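Local coordinates for putative capsular polysaccharide biosynthesis protein (Streptococcus pneumoniae serotype 4, PDB 6EWJ) that probably acts as a pyridoxal 5'-phosphate-dependent sugar aminotransferase in teichoic acid biosynthesis, at residues K41-E46 with E227-F232; V59-A64 with L68-R73; I173-A178 with Q188-I193; F207-G212 with C264-I269. All coordinates share one frame; numbering follows the deposited sequence.

Interaction 1: residues K41-E46 with E227-F232; sequences KTKELE and EMYKEF
Glu46 OE1 accepts a hydrogen bond from the phenol of Tyr229, with OH and OE1 2.5 Å apart. This is the one hydrogen bond between the two helical segments. OE1 uses its syn lone pair, on the side of its partner oxygen. It lies at the edge of the Tyr229 ring, close to the ring plane, and is also 3.4 Å from ring atom CE1 of Tyr229. The carboxylate of Glu46 is turned 90° against the ring. Its chain runs extended beyond CG. Tyr229 needs its full length here, because the helices stand well apart: the nearest alpha carbons, Glu46 CA and Tyr229 CA, are 10.7 Å from each other. With CG opposite the backbone N (chi1 178°), the ring reaches out from helix 225-236 toward helix 40-53. Both helices pack against strand 58-61, an outermost strand of the seven-stranded mixed sheet that is the core of the large domain in fold-type I aminotransferases. Helix 40-53 rests on Cys60, while Tyr229 and Phe232 touch Val59. The second oxygen, Glu46 OE2, is bonded to the backbone N of Cys60. Glu46 therefore ties helix, strand and tyrosine together, and its two oxygens have separate partners. Lys43, also on helix 40-53, reaches the hydroxyl at a slant. Its chain bends at chi2 (-40°), and NZ ends 3.5 Å from Tyr229 OH, too loose a pair to count as a bond. Lys43 CD is 3.7 Å from the same OH. The positive charge nearby would probably ease the burial of the Glu46 carboxylate. Lys57 makes a cation-pi contact with the Tyr229 ring.

Interaction 2: residues V59-A64 with L68-R73; sequences VCLNSA and LELILR
Leu61 and Leu70 meet by single methyls. Leu61 CD1 and Leu70 CD1 are 4.0 Å apart, an ordinary apolar contact. The two side chains run slantwise to each other, and each points its CB toward the opposite segment. Both have CG beside the backbone N and opposite the carbonyl carbon (chi1 -58° in Leu61, -71° in Leu70), which brings the methyls together between strand 58-61 and helix 64-74. Phe232 of helix 225-236 and Cys264 also touch Leu70, so this patch is buried. The second link is backbone. Leu68 N donates to Ala64 O over 2.8 Å, with an almost straight N-H...O angle of 170°. It is the first-turn bond of the helix. Leu68 CB comes within 3.6 Å of Ala64 O. One turn on, Arg73 holds Glu69 side-on: its NH2 is 2.8 Å and its NE 3.1 Å from Glu69 OE2. Both nitrogens serve the one oxygen, which lies in the guanidinium plane. This i to i+4 salt bridge lies along the helix; Glu69 OE1 bonds to ND1 of His99. At the helix start, Ser63 is the N-cap, and its OG accepts from the backbone N of Ala66. Ala64 and Thr65 bind pyridoxal 5'-phosphate in another structure of this protein, and the Ala64 side chain is about 4 Å from that of Ser200, a further cofactor residue. A strand, a short loop and a helix whose N-terminus faces the cofactor are characteristic of fold-type I pyridoxal phosphate enzymes.

Interaction 3: residues I173-A178 with Q188-I193; sequences IVSDSA and QPSGSI
A cluster of serine hydroxyls near the cofactor site joins Ser177, on the segment 173-178, to Ser190 in the loop that follows strand 188-189. Ser177 OG and Ser190 OG lie 2.7 Å apart and form a hydrogen bond; either may be the donor. Each CB points toward the other segment. The two hydroxyls are set differently on their backbones: Ser190 OG stands opposite its own N (chi1 -161°), whereas Ser177 OG sits beside its N and opposite its carbonyl carbon (chi1 -75°). Ser175 OG also lies 2.7 Å from Ser177 OG, and it is hydrogen-bonded to the carboxylate of Glu136. It is 4.2 Å from Ser190 OG, so Ser177 is the link between them. Strand 172-177 is a central strand of the seven-stranded sheet of the large domain, and the chain continues from it to His179, which binds pyridoxal 5'-phosphate in another structure of this protein. The side chains of Ser177 and His179 are about 7 Å apart. Asp176 makes an Asx turn: its OD1 accepts from Ala178 N at 3.0 Å. The other Asp176 oxygen, OD2, bonds to Ser93. The Ser190 side is held by a type II-like turn, distorted at Gly191, from Pro189 to Ser192. Pro189 O takes two donors, Ser192 N at 3.0 Å and Ser192 OG at 2.6 Å, the latter in the carbonyl plane on a lone pair. Gly191 takes the third place in this turn with a positive phi of 112°.

Interaction 4: residues F207-G212 with C264-I269; sequences FTTAEG and CNMTDI
Met266 rests its terminal methyl against the loop of Thr209 and Gly212, which lies between strands 196-200 and 213-217 of the fold-type I sheet. Met266 CE is 4.2 Å from Thr209 OG1 and 4.3 Å from Gly212 CA. Both are van der Waals contacts; no hydrogen bond joins the segments. The Met266 chain runs out straight and then bends at chi3 (-81°), which turns CE to the loop. The Thr209 and Met266 side chains cross at about a right angle. Leu45 and Ala271 also touch Met266. Thr209 OG1 makes a weak bond to Glu211 O, 2.9 Å away, which may help orient its hydroxyl. Between these residues Ala210 sits at the corner of a classic gamma turn, with a weak bond from Glu211 N to Thr209 O. Through its side chain Glu211 forms a salt bridge, OE2 to Lys263 of the second subunit. On the other segment Thr267 is the N-cap of helix 268-299, its OG1 bonded to Met270 N. The loop itself is set by an ST turn: Ala210 N donates to Thr208 OG1 at 3.0 Å.

Interactions 1, 2 and 4 are connected. Glu46 OE2 of interaction 1 meets Cys60 N of interaction 2 at 2.9 Å. Thr42 N is 2.8 Å from Asp268 OD1, joining interactions 1 and 4. Asn62 N is 2.9 Å from Cys264 O, joining interactions 2 and 4. Interaction 3 packs on interaction 2, with Leu68 CD1 3.4 Å from Val174 CG1. No cofactor is bound in this chain, but interactions 2, 3 and 4 approach its site. From the Ser200 side chain, that of the cofactor-binding Ala64 in interaction 2 lies about 4 Å away, Gly212 of interaction 4 about 6 Å and the Ser177 side chain of interaction 3 about 8 Å. Interaction 1 is remote from it.

Interaction 1: residues K41-E46 with E227-F232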
loop_
_atom_site.group_PDB
_atom_site.type_symbol
_atom_site.label_atom_id
_atom_site.label_comp_id
_atom_site.label_asym_id
_atom_site.label_seq_id
_atom_site.Cartn_x
_atom_site.Cartn_y
_atom_site.Cartn_z
ATOM N N LYS A 41 -12.997 13.274 -2.454
ATOM C CA LYS A 41 -13.847 12.165 -1.992
ATOM C C LYS A 41 -13.242 11.410 -0.817
ATOM O O LYS A 41 -13.960 11.030 0.108
ATOM C CB LYS A 41 -14.217 11.205 -3.134
ATOM C CG LYS A 41 -15.079 11.882 -4.211
ATOM C CD LYS A 41 -15.830 10.832 -5.006
ATOM C CE LYS A 41 -16.454 11.285 -6.325
ATOM N NZ LYS A 41 -16.969 12.654 -6.247
ATOM N N THR A 42 -11.929 11.204 -0.844
ATOM C CA THR A 42 -11.247 10.582 0.306
ATOM C C THR A 42 -11.386 11.426 1.599
ATOM O O THR A 42 -11.727 10.900 2.626
ATOM C CB THR A 42 -9.780 10.190 -0.017
ATOM O OG1 THR A 42 -9.786 9.209 -1.057
ATOM C CG2 THR A 42 -9.067 9.602 1.193
ATOM N N LYS A 43 -11.213 12.743 1.481
ATOM C CA LYS A 43 -11.389 13.657 2.616
ATOM C C LYS A 43 -12.849 13.631 3.095
ATOM O O LYS A 43 -13.098 13.566 4.281
ATOM C CB LYS A 43 -10.893 15.088 2.299
ATOM C CG LYS A 43 -9.459 15.173 1.741
ATOM C CD LYS A 43 -8.459 14.221 2.398
ATOM C CE LYS A 43 -7.020 14.460 1.943
ATOM N NZ LYS A 43 -6.022 13.443 2.399
ATOM N N GLU A 44 -13.799 13.593 2.179
ATOM C CA GLU A 44 -15.229 13.566 2.548
ATOM C C GLU A 44 -15.531 12.223 3.221
ATOM O O GLU A 44 -16.253 12.208 4.205
ATOM C CB GLU A 44 -16.127 13.794 1.323
ATOM C CG GLU A 44 -17.635 13.777 1.559
ATOM C CD GLU A 44 -18.182 14.926 2.411
ATOM O OE1 GLU A 44 -17.420 15.832 2.832
ATOM O OE2 GLU A 44 -19.393 14.906 2.711
ATOM N N LEU A 45 -14.926 11.131 2.741
ATOM C CA LEU A 45 -15.167 9.817 3.383
ATOM C C LEU A 45 -14.646 9.771 4.825
ATOM O O LEU A 45 -15.338 9.295 5.725
ATOM C CB LEU A 45 -14.607 8.648 2.575
ATOM C CG LEU A 45 -14.837 7.252 3.223
ATOM C CD1 LEU A 45 -16.317 6.892 3.418
ATOM C CD2 LEU A 45 -14.116 6.199 2.418
ATOM N N GLU A 46 -13.469 10.342 5.021
ATOM C CA GLU A 46 -12.889 10.452 6.345
ATOM C C GLU A 46 -13.818 11.260 7.270
ATOM O O GLU A 46 -13.984 10.916 8.438
ATOM C CB GLU A 46 -11.526 11.117 6.282
ATOM C CG GLU A 46 -10.456 10.241 5.597
ATOM C CD GLU A 46 -9.139 10.934 5.409
ATOM O OE1 GLU A 46 -9.091 12.172 5.541
ATOM O OE2 GLU A 46 -8.113 10.239 5.123
ATOM N N GLU A 227 -2.708 17.596 14.362
ATOM C CA GLU A 227 -1.288 17.171 14.386
ATOM C C GLU A 227 -1.200 15.649 14.168
ATOM O O GLU A 227 -0.361 15.166 13.400
ATOM C CB GLU A 227 -0.619 17.590 15.708
ATOM C CG GLU A 227 0.829 17.145 15.928
ATOM C CD GLU A 227 1.350 17.491 17.325
ATOM O OE1 GLU A 227 0.758 18.355 18.023
ATOM O OE2 GLU A 227 2.371 16.901 17.758
ATOM N N MET A 228 -2.070 14.902 14.849
ATOM C CA MET A 228 -2.067 13.432 14.756
ATOM C C MET A 228 -2.453 13.001 13.347
ATOM O O MET A 228 -1.858 12.108 12.773
ATOM C CB MET A 228 -3.045 12.825 15.771
ATOM C CG MET A 228 -3.135 11.318 15.750
ATOM S SD MET A 228 -1.609 10.445 16.234
ATOM C CE MET A 228 -1.668 10.573 18.009
ATOM N N TYR A 229 -3.466 13.665 12.805
ATOM C CA TYR A 229 -3.926 13.411 11.441
ATOM C C TYR A 229 -2.786 13.656 10.491
ATOM O O TYR A 229 -2.509 12.821 9.650
ATOM C CB TYR A 229 -5.095 14.326 11.063
ATOM C CG TYR A 229 -5.617 14.158 9.640
ATOM C CD1 TYR A 229 -6.486 13.114 9.304
ATOM C CD2 TYR A 229 -5.243 15.031 8.637
ATOM C CE1 TYR A 229 -6.979 12.965 8.028
ATOM C CE2 TYR A 229 -5.724 14.880 7.334
ATOM C CZ TYR A 229 -6.594 13.859 7.046
ATOM O OH TYR A 229 -7.063 13.675 5.766
ATOM N N LYS A 230 -2.128 14.801 10.626
ATOM C CA LYS A 230 -0.978 15.135 9.753
ATOM C C LYS A 230 0.196 14.094 9.813
ATOM O O LYS A 230 0.787 13.745 8.772
ATOM C CB LYS A 230 -0.496 16.552 10.064
ATOM C CG LYS A 230 0.594 17.058 9.156
ATOM C CD LYS A 230 0.878 18.567 9.331
ATOM C CE LYS A 230 2.246 18.875 8.609
ATOM N NZ LYS A 230 2.194 18.676 7.125
ATOM N N GLU A 231 0.461 13.530 10.987
ATOM C CA GLU A 231 1.509 12.490 11.141
ATOM C C GLU A 231 1.185 11.196 10.386
ATOM O O GLU A 231 2.071 10.573 9.780
ATOM C CB GLU A 231 1.784 12.167 12.626
ATOM C CG GLU A 231 2.713 13.200 13.276
ATOM C CD GLU A 231 2.970 13.009 14.774
ATOM O OE1 GLU A 231 3.064 11.870 15.237
ATOM O OE2 GLU A 231 3.070 14.044 15.491
ATOM N N PHE A 232 -0.072 10.780 10.406
ATOM C CA PHE A 232 -0.497 9.601 9.606
ATOM C C PHE A 232 -0.365 9.865 8.114
ATOM O O PHE A 232 0.112 8.999 7.342
ATOM C CB PHE A 232 -1.930 9.204 9.888
ATOM C CG PHE A 232 -2.103 8.352 11.098
ATOM C CD1 PHE A 232 -2.024 6.993 11.013
ATOM C CD2 PHE A 232 -2.366 8.916 12.327
ATOM C CE1 PHE A 232 -2.189 6.205 12.152
ATOM C CE2 PHE A 232 -2.555 8.132 13.456
ATOM C CZ PHE A 232 -2.455 6.778 13.373
#

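Interaction 2: residues V59-A64 with L68-R73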
loop_
_atom_site.group_PDB
_atom_site.type_symbol
_atom_site.label_atom_id
_atom_site.label_comp_id
_atom_site.label_asym_id
_atom_site.label_seq_id
_atom_site.Cartn_x
_atom_site.Cartn_y
_atom_site.Cartn_z
ATOM N N VAL A 59 -8.283 8.585 9.133
ATOM C CA VAL A 59 -7.250 8.509 8.073
ATOM C C VAL A 59 -7.573 7.285 7.244
ATOM O O VAL A 59 -7.520 6.157 7.741
ATOM C CB VAL A 59 -5.848 8.378 8.652
ATOM C CG1 VAL A 59 -4.809 8.301 7.516
ATOM C CG2 VAL A 59 -5.556 9.519 9.583
ATOM N N CYS A 60 -8.023 7.523 6.026
ATOM C CA CYS A 60 -8.445 6.449 5.146
ATOM C C CYS A 60 -7.198 5.999 4.394
ATOM O O CYS A 60 -6.406 6.837 3.926
ATOM C CB CYS A 60 -9.483 6.899 4.155
ATOM S SG CYS A 60 -11.143 6.842 4.821
ATOM N N LEU A 61 -7.000 4.676 4.356
ATOM C CA LEU A 61 -5.783 4.095 3.794
ATOM C C LEU A 61 -6.143 2.876 2.938
ATOM O O LEU A 61 -7.336 2.519 2.762
ATOM C CB LEU A 61 -4.863 3.701 4.943
ATOM C CG LEU A 61 -4.406 4.762 5.958
ATOM C CD1 LEU A 61 -3.805 4.135 7.193
ATOM C CD2 LEU A 61 -3.435 5.692 5.321
ATOM N N ASN A 62 -5.130 2.193 2.409
ATOM C CA ASN A 62 -5.401 1.098 1.437
ATOM C C ASN A 62 -5.669 -0.290 1.992
ATOM O O ASN A 62 -6.008 -1.192 1.227
ATOM C CB ASN A 62 -4.314 1.025 0.332
ATOM C CG ASN A 62 -2.972 0.485 0.832
ATOM O OD1 ASN A 62 -2.847 -0.052 1.954
ATOM N ND2 ASN A 62 -1.938 0.666 0.011
ATOM N N SER A 63 -5.553 -0.446 3.314
ATOM C CA SER A 63 -5.874 -1.688 4.013
ATOM C C SER A 63 -5.929 -1.416 5.498
ATOM O O SER A 63 -5.386 -0.376 5.977
ATOM C CB SER A 63 -4.852 -2.838 3.747
ATOM O OG SER A 63 -3.635 -2.629 4.433
ATOM N N ALA A 64 -6.618 -2.287 6.227
ATOM C CA ALA A 64 -6.543 -2.267 7.663
ATOM C C ALA A 64 -5.139 -2.572 8.148
ATOM O O ALA A 64 -4.750 -2.114 9.238
ATOM C CB ALA A 64 -7.533 -3.270 8.271
ATOM N N LEU A 68 -3.233 -0.405 10.929
ATOM C CA LEU A 68 -2.693 -0.932 12.186
ATOM C C LEU A 68 -1.170 -0.730 12.256
ATOM O O LEU A 68 -0.626 -0.237 13.257
ATOM C CB LEU A 68 -3.052 -2.406 12.348
ATOM C CG LEU A 68 -2.997 -3.063 13.725
ATOM C CD1 LEU A 68 -3.766 -2.303 14.807
ATOM C CD2 LEU A 68 -3.490 -4.516 13.617
ATOM N N GLU A 69 -0.464 -1.053 11.188
ATOM C CA GLU A 69 0.968 -0.718 11.145
ATOM C C GLU A 69 1.247 0.748 11.430
ATOM O O GLU A 69 2.202 1.074 12.180
ATOM C CB GLU A 69 1.653 -1.156 9.815
ATOM C CG GLU A 69 3.162 -1.136 9.921
ATOM C CD GLU A 69 3.902 -1.940 8.831
ATOM O OE1 GLU A 69 3.335 -2.902 8.259
ATOM O OE2 GLU A 69 5.090 -1.646 8.563
ATOM N N LEU A 70 0.526 1.650 10.751
ATOM C CA LEU A 70 0.808 3.087 10.934
ATOM C C LEU A 70 0.554 3.553 12.346
ATOM O O LEU A 70 1.299 4.374 12.860
ATOM C CB LEU A 70 0.088 3.966 9.923
ATOM C CG LEU A 70 0.633 3.880 8.474
ATOM C CD1 LEU A 70 0.068 5.041 7.677
ATOM C CD2 LEU A 70 2.153 3.845 8.372
ATOM N N ILE A 71 -0.478 3.016 12.981
ATOM C CA ILE A 71 -0.722 3.314 14.395
ATOM C C ILE A 71 0.533 2.970 15.227
ATOM O O ILE A 71 1.026 3.783 16.013
ATOM C CB ILE A 71 -1.971 2.562 14.923
ATOM C CG1 ILE A 71 -3.233 3.119 14.243
ATOM C CG2 ILE A 71 -2.066 2.686 16.441
ATOM C CD1 ILE A 71 -4.484 2.291 14.435
ATOM N N LEU A 72 1.042 1.749 15.013
ATOM C CA LEU A 72 2.254 1.353 15.676
ATOM C C LEU A 72 3.411 2.256 15.354
ATOM O O LEU A 72 4.195 2.580 16.240
ATOM C CB LEU A 72 2.609 -0.101 15.355
ATOM C CG LEU A 72 1.630 -1.178 15.787
ATOM C CD1 LEU A 72 2.260 -2.535 15.471
ATOM C CD2 LEU A 72 1.266 -1.072 17.254
ATOM N N ARG A 73 3.553 2.661 14.083
ATOM C CA ARG A 73 4.659 3.551 13.727
ATOM C C ARG A 73 4.489 4.972 14.295
ATOM O O ARG A 73 5.469 5.605 14.681
ATOM C CB ARG A 73 4.905 3.583 12.221
ATOM C CG ARG A 73 5.358 2.248 11.676
ATOM C CD ARG A 73 5.654 2.300 10.195
ATOM N NE ARG A 73 6.123 1.000 9.736
ATOM C CZ ARG A 73 7.334 0.489 9.904
ATOM N NH1 ARG A 73 8.325 1.156 10.490
ATOM N NH2 ARG A 73 7.579 -0.736 9.441
#

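Interaction 3: residues I173-A178 with Q188-I193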
loop_
_atom_site.group_PDB
_atom_site.type_symbol
_atom_site.label_atom_id
_atom_site.label_comp_id
_atom_site.label_asym_id
_atom_site.label_seq_id
_atom_site.Cartn_x
_atom_site.Cartn_y
_atom_site.Cartn_z
ATOM N N ILE A 173 -4.198 1.049 23.995
ATOM C CA ILE A 173 -5.064 -0.012 23.536
ATOM C C ILE A 173 -5.545 0.289 22.159
ATOM O O ILE A 173 -6.219 1.279 21.970
ATOM C CB ILE A 173 -6.259 -0.266 24.474
ATOM C CG1 ILE A 173 -5.750 -0.574 25.883
ATOM C CG2 ILE A 173 -7.072 -1.437 23.943
ATOM C CD1 ILE A 173 -6.841 -0.784 26.907
ATOM N N VAL A 174 -5.195 -0.590 21.213
ATOM C CA VAL A 174 -5.477 -0.396 19.802
ATOM C C VAL A 174 -6.425 -1.486 19.358
ATOM O O VAL A 174 -6.039 -2.664 19.267
ATOM C CB VAL A 174 -4.207 -0.474 18.961
ATOM C CG1 VAL A 174 -4.534 -0.390 17.474
ATOM C CG2 VAL A 174 -3.233 0.611 19.407
ATOM N N SER A 175 -7.637 -1.102 19.001
ATOM C CA SER A 175 -8.631 -2.049 18.510
ATOM C C SER A 175 -8.386 -2.508 17.076
ATOM O O SER A 175 -8.365 -1.660 16.145
ATOM C CB SER A 175 -10.041 -1.428 18.558
ATOM O OG SER A 175 -10.972 -2.322 17.918
ATOM N N ASP A 176 -8.258 -3.825 16.873
ATOM C CA ASP A 176 -8.449 -4.379 15.551
ATOM C C ASP A 176 -9.918 -4.575 15.265
ATOM O O ASP A 176 -10.507 -5.601 15.618
ATOM C CB ASP A 176 -7.667 -5.677 15.348
ATOM C CG ASP A 176 -7.853 -6.254 13.959
ATOM O OD1 ASP A 176 -8.649 -5.720 13.149
ATOM O OD2 ASP A 176 -7.203 -7.287 13.647
ATOM N N SER A 177 -10.518 -3.542 14.653
ATOM C CA SER A 177 -11.940 -3.532 14.242
ATOM C C SER A 177 -12.165 -3.834 12.757
ATOM O O SER A 177 -13.091 -3.327 12.122
ATOM C CB SER A 177 -12.575 -2.202 14.610
ATOM O OG SER A 177 -12.809 -2.159 16.000
ATOM N N ALA A 178 -11.348 -4.696 12.199
ATOM C CA ALA A 178 -11.555 -5.089 10.831
ATOM C C ALA A 178 -13.015 -5.583 10.638
ATOM O O ALA A 178 -13.585 -5.373 9.596
ATOM C CB ALA A 178 -10.519 -6.141 10.403
ATOM N N GLN A 188 -21.689 2.829 22.478
ATOM C CA GLN A 188 -20.705 3.681 21.803
ATOM C C GLN A 188 -20.128 2.948 20.592
ATOM O O GLN A 188 -19.836 1.754 20.695
ATOM C CB GLN A 188 -19.558 4.054 22.717
ATOM C CG GLN A 188 -19.857 4.534 24.126
ATOM C CD GLN A 188 -18.657 4.277 25.040
ATOM O OE1 GLN A 188 -17.904 5.188 25.337
ATOM N NE2 GLN A 188 -18.467 3.004 25.479
ATOM N N PRO A 189 -19.911 3.653 19.475
ATOM C CA PRO A 189 -19.431 2.989 18.242
ATOM C C PRO A 189 -18.009 2.582 18.342
ATOM O O PRO A 189 -17.184 3.297 18.912
ATOM C CB PRO A 189 -19.613 4.064 17.152
ATOM C CG PRO A 189 -19.937 5.323 17.855
ATOM C CD PRO A 189 -20.392 5.021 19.226
ATOM N N SER A 190 -17.696 1.427 17.780
ATOM C CA SER A 190 -16.295 1.003 17.640
ATOM C C SER A 190 -15.606 2.125 16.880
ATOM O O SER A 190 -16.240 2.770 16.004
ATOM C CB SER A 190 -16.166 -0.339 16.938
ATOM O OG SER A 190 -14.878 -0.888 17.219
ATOM N N GLY A 191 -14.397 2.446 17.301
ATOM C CA GLY A 191 -13.706 3.666 16.856
ATOM C C GLY A 191 -13.556 4.655 18.011
ATOM O O GLY A 191 -12.503 5.227 18.187
ATOM N N SER A 192 -14.615 4.771 18.825
ATOM C CA SER A 192 -14.661 5.672 19.980
ATOM C C SER A 192 -14.285 5.018 21.309
ATOM O O SER A 192 -14.280 5.684 22.328
ATOM C CB SER A 192 -16.065 6.277 20.118
ATOM O OG SER A 192 -17.020 5.330 20.567
ATOM N N ILE A 193 -13.907 3.740 21.309
ATOM C CA ILE A 193 -13.735 3.011 22.564
ATOM C C ILE A 193 -12.249 2.847 22.924
ATOM O O ILE A 193 -11.818 3.198 24.017
ATOM C CB ILE A 193 -14.447 1.675 22.488
ATOM C CG1 ILE A 193 -15.914 1.883 22.102
ATOM C CG2 ILE A 193 -14.362 0.947 23.834
ATOM C CD1 ILE A 193 -16.522 0.699 21.390
#

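Interaction 4: residues F207-G212 with C264-I269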
loop_
_atom_site.group_PDB
_atom_site.type_symbol
_atom_site.label_atom_id
_atom_site.label_comp_id
_atom_site.label_asym_id
_atom_site.label_seq_id
_atom_site.Cartn_x
_atom_site.Cartn_y
_atom_site.Cartn_z
ATOM N N PHE A 207 -18.521 -3.531 4.994
ATOM C CA PHE A 207 -18.420 -2.231 4.277
ATOM C C PHE A 207 -17.175 -2.394 3.451
ATOM O O PHE A 207 -16.128 -2.693 3.982
ATOM C CB PHE A 207 -18.276 -1.134 5.364
ATOM C CG PHE A 207 -18.012 0.276 4.831
ATOM C CD1 PHE A 207 -16.740 0.652 4.369
ATOM C CD2 PHE A 207 -19.000 1.242 4.908
ATOM C CE1 PHE A 207 -16.489 1.958 3.926
ATOM C CE2 PHE A 207 -18.749 2.522 4.473
ATOM C CZ PHE A 207 -17.510 2.884 3.964
ATOM N N THR A 208 -17.278 -2.220 2.123
ATOM C CA THR A 208 -16.180 -2.529 1.258
ATOM C C THR A 208 -15.806 -1.411 0.301
ATOM O O THR A 208 -16.655 -0.710 -0.258
ATOM C CB THR A 208 -16.393 -3.850 0.485
ATOM O OG1 THR A 208 -15.138 -4.260 -0.060
ATOM C CG2 THR A 208 -17.391 -3.722 -0.604
ATOM N N THR A 209 -14.511 -1.274 0.118
ATOM C CA THR A 209 -13.995 -0.489 -1.018
ATOM C C THR A 209 -13.112 -1.374 -1.878
ATOM O O THR A 209 -12.185 -0.861 -2.516
ATOM C CB THR A 209 -13.250 0.780 -0.498
ATOM O OG1 THR A 209 -12.104 0.405 0.282
ATOM C CG2 THR A 209 -14.150 1.637 0.315
ATOM N N ALA A 210 -13.370 -2.698 -1.860
ATOM C CA ALA A 210 -12.549 -3.748 -2.509
ATOM C C ALA A 210 -11.194 -3.971 -1.779
ATOM O O ALA A 210 -10.881 -5.085 -1.325
ATOM C CB ALA A 210 -12.332 -3.478 -3.985
ATOM N N GLU A 211 -10.384 -2.927 -1.701
ATOM C CA GLU A 211 -9.279 -2.877 -0.750
ATOM C C GLU A 211 -9.346 -1.507 -0.068
ATOM O O GLU A 211 -9.541 -0.486 -0.717
ATOM C CB GLU A 211 -7.903 -3.090 -1.427
ATOM C CG GLU A 211 -7.692 -4.478 -2.051
ATOM C CD GLU A 211 -7.437 -5.595 -1.048
ATOM O OE1 GLU A 211 -7.260 -5.327 0.170
ATOM O OE2 GLU A 211 -7.413 -6.768 -1.475
ATOM N N GLY A 212 -9.178 -1.494 1.237
ATOM C CA GLY A 212 -9.131 -0.260 1.967
ATOM C C GLY A 212 -9.230 -0.487 3.459
ATOM O O GLY A 212 -9.462 -1.607 3.944
ATOM N N CYS A 264 0.601 4.087 1.295
ATOM C CA CYS A 264 -0.629 3.384 1.533
ATOM C C CYS A 264 -1.858 4.238 1.621
ATOM O O CYS A 264 -2.825 3.867 2.283
ATOM C CB CYS A 264 -0.486 2.516 2.791
ATOM S SG CYS A 264 0.072 3.413 4.243
ATOM N N ASN A 265 -1.871 5.307 0.850
ATOM C CA ASN A 265 -3.031 6.206 0.710
ATOM C C ASN A 265 -4.184 5.556 -0.033
ATOM O O ASN A 265 -3.990 4.547 -0.741
ATOM C CB ASN A 265 -2.620 7.493 -0.035
ATOM C CG ASN A 265 -2.023 7.201 -1.391
ATOM O OD1 ASN A 265 -1.027 6.440 -1.509
ATOM N ND2 ASN A 265 -2.564 7.797 -2.434
ATOM N N MET A 266 -5.393 6.052 0.256
ATOM C CA MET A 266 -6.653 5.660 -0.407
ATOM C C MET A 266 -6.950 6.530 -1.602
ATOM O O MET A 266 -6.811 7.779 -1.526
ATOM C CB MET A 266 -7.845 5.726 0.576
ATOM C CG MET A 266 -9.110 5.215 -0.075
ATOM S SD MET A 266 -10.618 5.318 0.881
ATOM C CE MET A 266 -10.319 3.823 1.857
ATOM N N THR A 267 -7.337 5.901 -2.712
ATOM C CA THR A 267 -7.697 6.640 -3.893
ATOM C C THR A 267 -9.175 7.078 -3.795
ATOM O O THR A 267 -9.986 6.438 -3.097
ATOM C CB THR A 267 -7.574 5.804 -5.168
ATOM O OG1 THR A 267 -8.463 4.689 -5.096
ATOM C CG2 THR A 267 -6.149 5.288 -5.420
ATOM N N ASP A 268 -9.514 8.089 -4.572
ATOM C CA ASP A 268 -10.910 8.527 -4.683
ATOM C C ASP A 268 -11.808 7.489 -5.367
ATOM O O ASP A 268 -13.019 7.519 -5.231
ATOM C CB ASP A 268 -11.001 9.907 -5.399
ATOM C CG ASP A 268 -10.949 11.085 -4.426
ATOM O OD1 ASP A 268 -10.462 10.962 -3.275
ATOM O OD2 ASP A 268 -11.419 12.156 -4.814
ATOM N N ILE A 269 -11.169 6.575 -6.128
ATOM C CA ILE A 269 -11.859 5.447 -6.727
ATOM C C ILE A 269 -12.455 4.593 -5.605
ATOM O O ILE A 269 -13.693 4.373 -5.541
ATOM C CB ILE A 269 -10.949 4.622 -7.636
ATOM C CG1 ILE A 269 -10.602 5.438 -8.878
ATOM C CG2 ILE A 269 -11.633 3.324 -8.061
ATOM C CD1 ILE A 269 -9.472 4.875 -9.707
#